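Local coordinates for protein Rubredoxin\:oxygen oxidoreductase (Desulfovibrio gigas, PDB 1E5D) that catalyses the four-electron reduction of dioxygen to two water molecules, using a diiron centre in a lactamase-like domain and FMN in a flavodoxin-like domain, at residues Thr46-Val51 against Tyr74-His79; Val255-Asp260 against Val272-Phe277. All coordinates share one frame; numbering follows the deposited sequence. Where two conformers were deposited one is given.

Contact 1: residues Thr46-Val51 against Tyr74-His79. With FEO (mu-oxo-diiron), chain D.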
loop_
_atom_site.group_PDB
_atom_site.type_symbol
_atom_site.label_atom_id
_atom_site.label_comp_id
_atom_site.label_asym_id
_atom_site.label_seq_id
_atom_site.Cartn_x
_atom_site.Cartn_y
_atom_site.Cartn_z
ATOM N N THR A 46 37.328 17.775 15.697
ATOM C CA THR A 46 35.925 17.872 15.328
ATOM C C THR A 46 35.318 16.591 14.772
ATOM O O THR A 46 35.908 15.849 13.992
ATOM C CB THR A 46 35.724 18.985 14.273
ATOM O OG1 THR A 46 36.195 20.220 14.809
ATOM C CG2 THR A 46 34.246 19.151 13.978
ATOM N N LEU A 47 34.087 16.369 15.208
ATOM C CA LEU A 47 33.227 15.285 14.768
ATOM C C LEU A 47 32.128 15.829 13.865
ATOM O O LEU A 47 31.344 16.697 14.271
ATOM C CB LEU A 47 32.632 14.604 15.989
ATOM C CG LEU A 47 32.267 13.128 15.897
ATOM C CD1 LEU A 47 30.799 12.968 16.234
ATOM C CD2 LEU A 47 32.580 12.560 14.527
ATOM N N PHE A 48 32.039 15.351 12.620
ATOM C CA PHE A 48 30.962 15.754 11.726
ATOM C C PHE A 48 29.926 14.629 11.677
ATOM O O PHE A 48 30.369 13.481 11.604
ATOM C CB PHE A 48 31.449 16.048 10.313
ATOM C CG PHE A 48 32.448 17.185 10.212
ATOM C CD1 PHE A 48 33.761 17.007 10.622
ATOM C CD2 PHE A 48 32.057 18.415 9.708
ATOM C CE1 PHE A 48 34.661 18.055 10.529
ATOM C CE2 PHE A 48 32.959 19.462 9.615
ATOM C CZ PHE A 48 34.271 19.285 10.030
ATOM N N ASP A 49 28.654 14.986 11.716
ATOM C CA ASP A 49 27.538 14.050 11.729
ATOM C C ASP A 49 27.541 13.260 13.044
ATOM O O ASP A 49 28.379 13.502 13.911
ATOM C CB ASP A 49 27.595 13.075 10.559
ATOM C CG ASP A 49 27.900 13.708 9.217
ATOM O OD1 ASP A 49 27.593 14.914 9.076
ATOM O OD2 ASP A 49 28.422 13.019 8.306
ATOM N N THR A 50 26.632 12.318 13.152
ATOM C CA THR A 50 26.441 11.420 14.328
ATOM C C THR A 50 25.939 10.103 13.786
ATOM O O THR A 50 26.143 9.888 12.569
ATOM C CB THR A 50 25.590 12.206 15.323
ATOM O OG1 THR A 50 26.438 12.432 16.472
ATOM C CG2 THR A 50 24.341 11.558 15.871
ATOM N N VAL A 51 25.329 9.143 14.451
ATOM C CA VAL A 51 24.674 8.015 13.790
ATOM C C VAL A 51 23.286 7.774 14.368
ATOM O O VAL A 51 22.831 8.471 15.276
ATOM C CB VAL A 51 25.518 6.737 13.922
ATOM C CG1 VAL A 51 26.838 6.916 13.191
ATOM C CG2 VAL A 51 25.755 6.410 15.385
ATOM N N TYR A 74 34.505 19.966 19.041
ATOM C CA TYR A 74 33.450 20.461 18.176
ATOM C C TYR A 74 32.568 19.343 17.635
ATOM O O TYR A 74 33.031 18.262 17.279
ATOM C CB TYR A 74 34.050 21.219 16.989
ATOM C CG TYR A 74 34.636 22.571 17.308
ATOM C CD1 TYR A 74 34.219 23.303 18.414
ATOM C CD2 TYR A 74 35.620 23.117 16.489
ATOM C CE1 TYR A 74 34.774 24.544 18.685
ATOM C CE2 TYR A 74 36.174 24.351 16.753
ATOM C CZ TYR A 74 35.747 25.061 17.855
ATOM O OH TYR A 74 36.300 26.293 18.121
ATOM N N LEU A 75 31.285 19.673 17.579
ATOM C CA LEU A 75 30.305 18.793 16.955
ATOM C C LEU A 75 29.628 19.570 15.838
ATOM O O LEU A 75 29.047 20.621 16.099
ATOM C CB LEU A 75 29.289 18.275 17.969
ATOM C CG LEU A 75 29.846 17.348 19.057
ATOM C CD1 LEU A 75 28.790 17.042 20.102
ATOM C CD2 LEU A 75 30.385 16.072 18.434
ATOM N N VAL A 76 29.716 19.083 14.604
ATOM C CA VAL A 76 29.001 19.798 13.541
ATOM C C VAL A 76 27.782 18.992 13.115
ATOM O O VAL A 76 27.924 17.912 12.538
ATOM C CB VAL A 76 29.897 20.075 12.327
ATOM C CG1 VAL A 76 29.052 20.568 11.162
ATOM C CG2 VAL A 76 30.982 21.091 12.660
ATOM N N ILE A 77 26.581 19.492 13.401
ATOM C CA ILE A 77 25.385 18.748 13.008
ATOM C C ILE A 77 24.740 19.374 11.775
ATOM O O ILE A 77 24.167 20.453 11.841
ATOM C CB ILE A 77 24.359 18.669 14.139
ATOM C CG1 ILE A 77 24.983 18.315 15.489
ATOM C CG2 ILE A 77 23.264 17.673 13.785
ATOM C CD1 ILE A 77 25.711 16.983 15.428
ATOM N N GLN A 78 24.887 18.623 10.689
ATOM C CA GLN A 78 24.536 19.052 9.349
ATOM C C GLN A 78 23.119 18.687 8.944
ATOM O O GLN A 78 22.661 19.180 7.911
ATOM C CB GLN A 78 25.489 18.432 8.321
ATOM C CG GLN A 78 26.931 18.347 8.814
ATOM C CD GLN A 78 27.879 18.291 7.628
ATOM O OE1 GLN A 78 28.203 19.337 7.064
ATOM N NE2 GLN A 78 28.293 17.087 7.256
ATOM N N HIS A 79 22.459 17.850 9.726
ATOM C CA HIS A 79 21.107 17.390 9.329
ATOM C C HIS A 79 20.466 16.880 10.607
ATOM O O HIS A 79 21.172 16.220 11.387
ATOM C CB HIS A 79 21.268 16.396 8.201
ATOM C CG HIS A 79 20.117 15.675 7.603
ATOM N ND1 HIS A 79 18.857 16.205 7.469
ATOM C CD2 HIS A 79 20.029 14.418 7.078
ATOM C CE1 HIS A 79 18.052 15.327 6.904
ATOM N NE2 HIS A 79 18.745 14.220 6.654
HETATM FE FE1 FEO D . 20.361 10.030 6.245
HETATM FE FE2 FEO D . 18.050 12.418 5.743
HETATM O O FEO D . 19.223 11.049 7.098
HETATM O O HOH W 1 22.034 10.762 7.851
#
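Strand 46-48 pairs in parallel with strand 74-77, Leu47 bridging Leu75. Leu47 N gives an almost straight hydrogen bond to Tyr74 O at 3.0 Å. Leu47 O takes Val76 N at 2.9 Å, and Asp49 N reaches on to Val76 O. This paired part is tight and wholly buried. On one face, Phe48 and Val76 lie side by side, with Phe48 CD2 3.8 Å from Val76 CB in the Phe48 conformer described. On the same face Thr46 CG2 touches Val76 CG2, at 4.0 Å, while Thr46 OG1 meets the edge of the Tyr74 ring. On the other face, Leu47 CB packs against Leu75 CD2 at 3.6 Å, and helix 88-95 covers both leucines.

The contact loosens past the last bridge, where one polar tie remains. Asp49, like Phe48, was deposited in two conformers; in the one described, Gln78 NE2 donates to the syn lone pair of Asp49 OD1 at 2.9 Å. The carboxylate and amide are nearly coplanar, 21° apart, and Ser153 binds Gln78 OE1. Beyond this the segments diverge. With chi1 177° the His79 ring extends away from the main chain, and His79 NE2 binds one iron at 2.1 Å. His79 ND1 is hydrogen-bonded to Asp149 OD1, a second-shell partner that probably steadies the ring. His79 opens the His-x-Glu-x-Asp metal-binding motif, placed just after a strand as in the metallo-beta-lactamase fold.

Contact 2: residues Val255-Asp260 against Val272-Phe277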
loop_
_atom_site.group_PDB
_atom_site.type_symbol
_atom_site.label_atom_id
_atom_site.label_comp_id
_atom_site.label_asym_id
_atom_site.label_seq_id
_atom_site.Cartn_x
_atom_site.Cartn_y
_atom_site.Cartn_z
ATOM N N VAL A 255 9.850 2.538 -20.908
ATOM C CA VAL A 255 8.457 2.600 -20.478
ATOM C C VAL A 255 8.300 1.700 -19.257
ATOM O O VAL A 255 8.686 0.535 -19.254
ATOM C CB VAL A 255 7.495 2.201 -21.606
ATOM C CG1 VAL A 255 6.045 2.262 -21.152
ATOM C CG2 VAL A 255 7.673 3.095 -22.826
ATOM N N VAL A 256 7.751 2.258 -18.193
ATOM C CA VAL A 256 7.413 1.576 -16.968
ATOM C C VAL A 256 5.893 1.428 -16.913
ATOM O O VAL A 256 5.148 2.407 -16.886
ATOM C CB VAL A 256 7.856 2.339 -15.708
ATOM C CG1 VAL A 256 7.199 1.722 -14.473
ATOM C CG2 VAL A 256 9.364 2.355 -15.571
ATOM N N ILE A 257 5.446 0.187 -16.908
ATOM C CA ILE A 257 4.037 -0.126 -16.742
ATOM C C ILE A 257 3.807 -0.693 -15.347
ATOM O O ILE A 257 4.403 -1.700 -14.954
ATOM C CB ILE A 257 3.570 -1.144 -17.791
ATOM C CG1 ILE A 257 3.730 -0.678 -19.238
ATOM C CG2 ILE A 257 2.140 -1.570 -17.504
ATOM C CD1 ILE A 257 3.743 -1.812 -20.246
ATOM N N PHE A 258 2.952 -0.066 -14.545
ATOM C CA PHE A 258 2.677 -0.678 -13.239
ATOM C C PHE A 258 1.163 -0.747 -13.084
ATOM O O PHE A 258 0.407 0.109 -13.520
ATOM C CB PHE A 258 3.374 0.046 -12.114
ATOM C CG PHE A 258 2.850 1.349 -11.571
ATOM C CD1 PHE A 258 1.861 1.366 -10.601
ATOM C CD2 PHE A 258 3.337 2.565 -12.001
ATOM C CE1 PHE A 258 1.375 2.538 -10.060
ATOM C CE2 PHE A 258 2.854 3.750 -11.469
ATOM C CZ PHE A 258 1.867 3.750 -10.494
ATOM N N TYR A 259 0.741 -1.836 -12.465
ATOM C CA TYR A 259 -0.656 -2.195 -12.367
ATOM C C TYR A 259 -0.844 -3.048 -11.118
ATOM O O TYR A 259 0.125 -3.547 -10.550
ATOM C CB TYR A 259 -1.096 -2.986 -13.621
ATOM C CG TYR A 259 -0.637 -4.432 -13.498
ATOM C CD1 TYR A 259 0.708 -4.745 -13.669
ATOM C CD2 TYR A 259 -1.516 -5.474 -13.212
ATOM C CE1 TYR A 259 1.160 -6.052 -13.563
ATOM C CE2 TYR A 259 -1.072 -6.777 -13.094
ATOM C CZ TYR A 259 0.272 -7.063 -13.271
ATOM O OH TYR A 259 0.687 -8.368 -13.155
ATOM N N ASP A 260 -2.102 -3.250 -10.775
ATOM C CA ASP A 260 -2.537 -4.316 -9.890
ATOM C C ASP A 260 -3.814 -4.891 -10.494
ATOM O O ASP A 260 -4.388 -4.318 -11.425
ATOM C CB ASP A 260 -2.734 -3.842 -8.463
ATOM C CG ASP A 260 -2.676 -4.985 -7.468
ATOM O OD1 ASP A 260 -2.554 -6.149 -7.909
ATOM O OD2 ASP A 260 -2.762 -4.728 -6.256
ATOM N N VAL A 272 -0.105 -7.141 -22.780
ATOM C CA VAL A 272 -0.181 -6.735 -24.178
ATOM C C VAL A 272 0.565 -5.422 -24.392
ATOM O O VAL A 272 1.356 -5.297 -25.326
ATOM C CB VAL A 272 -1.629 -6.580 -24.667
ATOM C CG1 VAL A 272 -1.664 -5.677 -25.891
ATOM C CG2 VAL A 272 -2.237 -7.942 -24.972
ATOM N N LEU A 273 0.301 -4.459 -23.511
ATOM C CA LEU A 273 0.978 -3.170 -23.583
ATOM C C LEU A 273 2.487 -3.381 -23.637
ATOM O O LEU A 273 3.161 -2.770 -24.464
ATOM C CB LEU A 273 0.617 -2.267 -22.400
ATOM C CG LEU A 273 -0.698 -1.496 -22.532
ATOM C CD1 LEU A 273 -1.030 -0.726 -21.259
ATOM C CD2 LEU A 273 -0.643 -0.545 -23.723
ATOM N N ALA A 274 2.985 -4.250 -22.754
ATOM C CA ALA A 274 4.438 -4.394 -22.673
ATOM C C ALA A 274 5.019 -4.814 -24.020
ATOM O O ALA A 274 6.082 -4.330 -24.414
ATOM C CB ALA A 274 4.803 -5.379 -21.576
ATOM N N GLU A 275 4.304 -5.696 -24.707
ATOM C CA GLU A 275 4.737 -6.235 -25.986
ATOM C C GLU A 275 4.682 -5.206 -27.106
ATOM O O GLU A 275 5.618 -5.105 -27.902
ATOM C CB GLU A 275 3.891 -7.451 -26.377
ATOM C CG GLU A 275 4.695 -8.576 -27.011
ATOM C CD GLU A 275 5.792 -9.143 -26.133
ATOM O OE1 GLU A 275 5.650 -9.167 -24.892
ATOM O OE2 GLU A 275 6.825 -9.579 -26.688
ATOM N N SER A 276 3.597 -4.440 -27.169
ATOM C CA SER A 276 3.508 -3.395 -28.186
ATOM C C SER A 276 4.628 -2.386 -28.003
ATOM O O SER A 276 5.260 -1.938 -28.957
ATOM C CB SER A 276 2.153 -2.689 -28.127
ATOM O OG SER A 276 1.138 -3.606 -27.743
ATOM N N PHE A 277 4.888 -2.012 -26.746
ATOM C CA PHE A 277 5.899 -0.971 -26.553
ATOM C C PHE A 277 7.249 -1.479 -27.041
ATOM O O PHE A 277 8.040 -0.761 -27.656
ATOM C CB PHE A 277 5.963 -0.530 -25.096
ATOM C CG PHE A 277 4.972 0.566 -24.742
ATOM C CD1 PHE A 277 5.065 1.817 -25.332
ATOM C CD2 PHE A 277 3.962 0.335 -23.821
ATOM C CE1 PHE A 277 4.166 2.821 -25.006
ATOM C CE2 PHE A 277 3.063 1.333 -23.496
ATOM C CZ PHE A 277 3.163 2.578 -24.089
#
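Val255 of strand 255-259 packs over one face of the Phe277 ring of helix 272-277 in a CH-pi contact. Its CG1 methyl is 3.9 Å from the centroid of the Phe277 ring and only 11° off the ring normal, so it lies over the centre of the face. The second methyl meets the same face nearer the rim, with Val255 CG2 3.8 Å from Phe277 CD1. CG1 is anti to the backbone N of Val255 (chi1 180°) and CG2 lies beside that N, which sets both branches against the ring. The two side chains cross at about a right angle.

The other apolar contacts run through a single methyl. Ile257 CD1 abuts the helix at Leu273 and Ala274. It touches Leu273 CB at 3.8 Å and Ala274 CB at 4.0 Å, and it approaches the helix backbone, 3.6 Å from both Ala274 N and Ala274 CA. Ile257 CD1 also comes to 4.2 Å from Phe277 CD2, obliquely to that ring. So close an approach to the main chain is consistent with the small side chain of Ala274.

Strand and helix run antiparallel, 175° apart, with their axes 9.6 Å from each other. They are the first strand and helix of a beta-alpha-beta unit in a parallel five-stranded sheet of order 2-1-3-4-5, the flavodoxin-like fold. Strand 283-288 completes the unit, and its Val284 touches Ile257, Ala274 and Phe277. Helix 379-400 packs beside the helix, meeting Leu273, Ser276 and Phe277.

No hydrogen bond crosses the contact. Within the helix, Val272 O accepts from both Ser276 N and Ser276 OG. The side-chain hydrogen bond from Ser276 OG to Val272 O is 3.0 Å, with the donor above the carbonyl plane. It turns the serine hydroxyl back onto its own helix.

Contact 1 closes before contact 2 opens along the chain. Their centres are 46 Å apart, on opposite sides of the chain's centre, and their nearest atoms are about 26 Å apart. They share no sheet or helix. Contact 1 joins two strands of a mixed seven-stranded sheet in the lactamase-like domain. Contact 2 joins a strand to a helix in the flavodoxin-like domain. Each belongs to a beta-alpha-beta unit of its own domain. Contact 1 leads to the diiron site, whereas contact 2 lies in the core away from the cofactors. The separate domains, and the FMN beside Tyr26, Glu81, Trp147 and Ile197, are consistent with a head-to-tail dimer, a neighbouring subunit's flavin serving the diiron centre, as in related flavodiiron proteins.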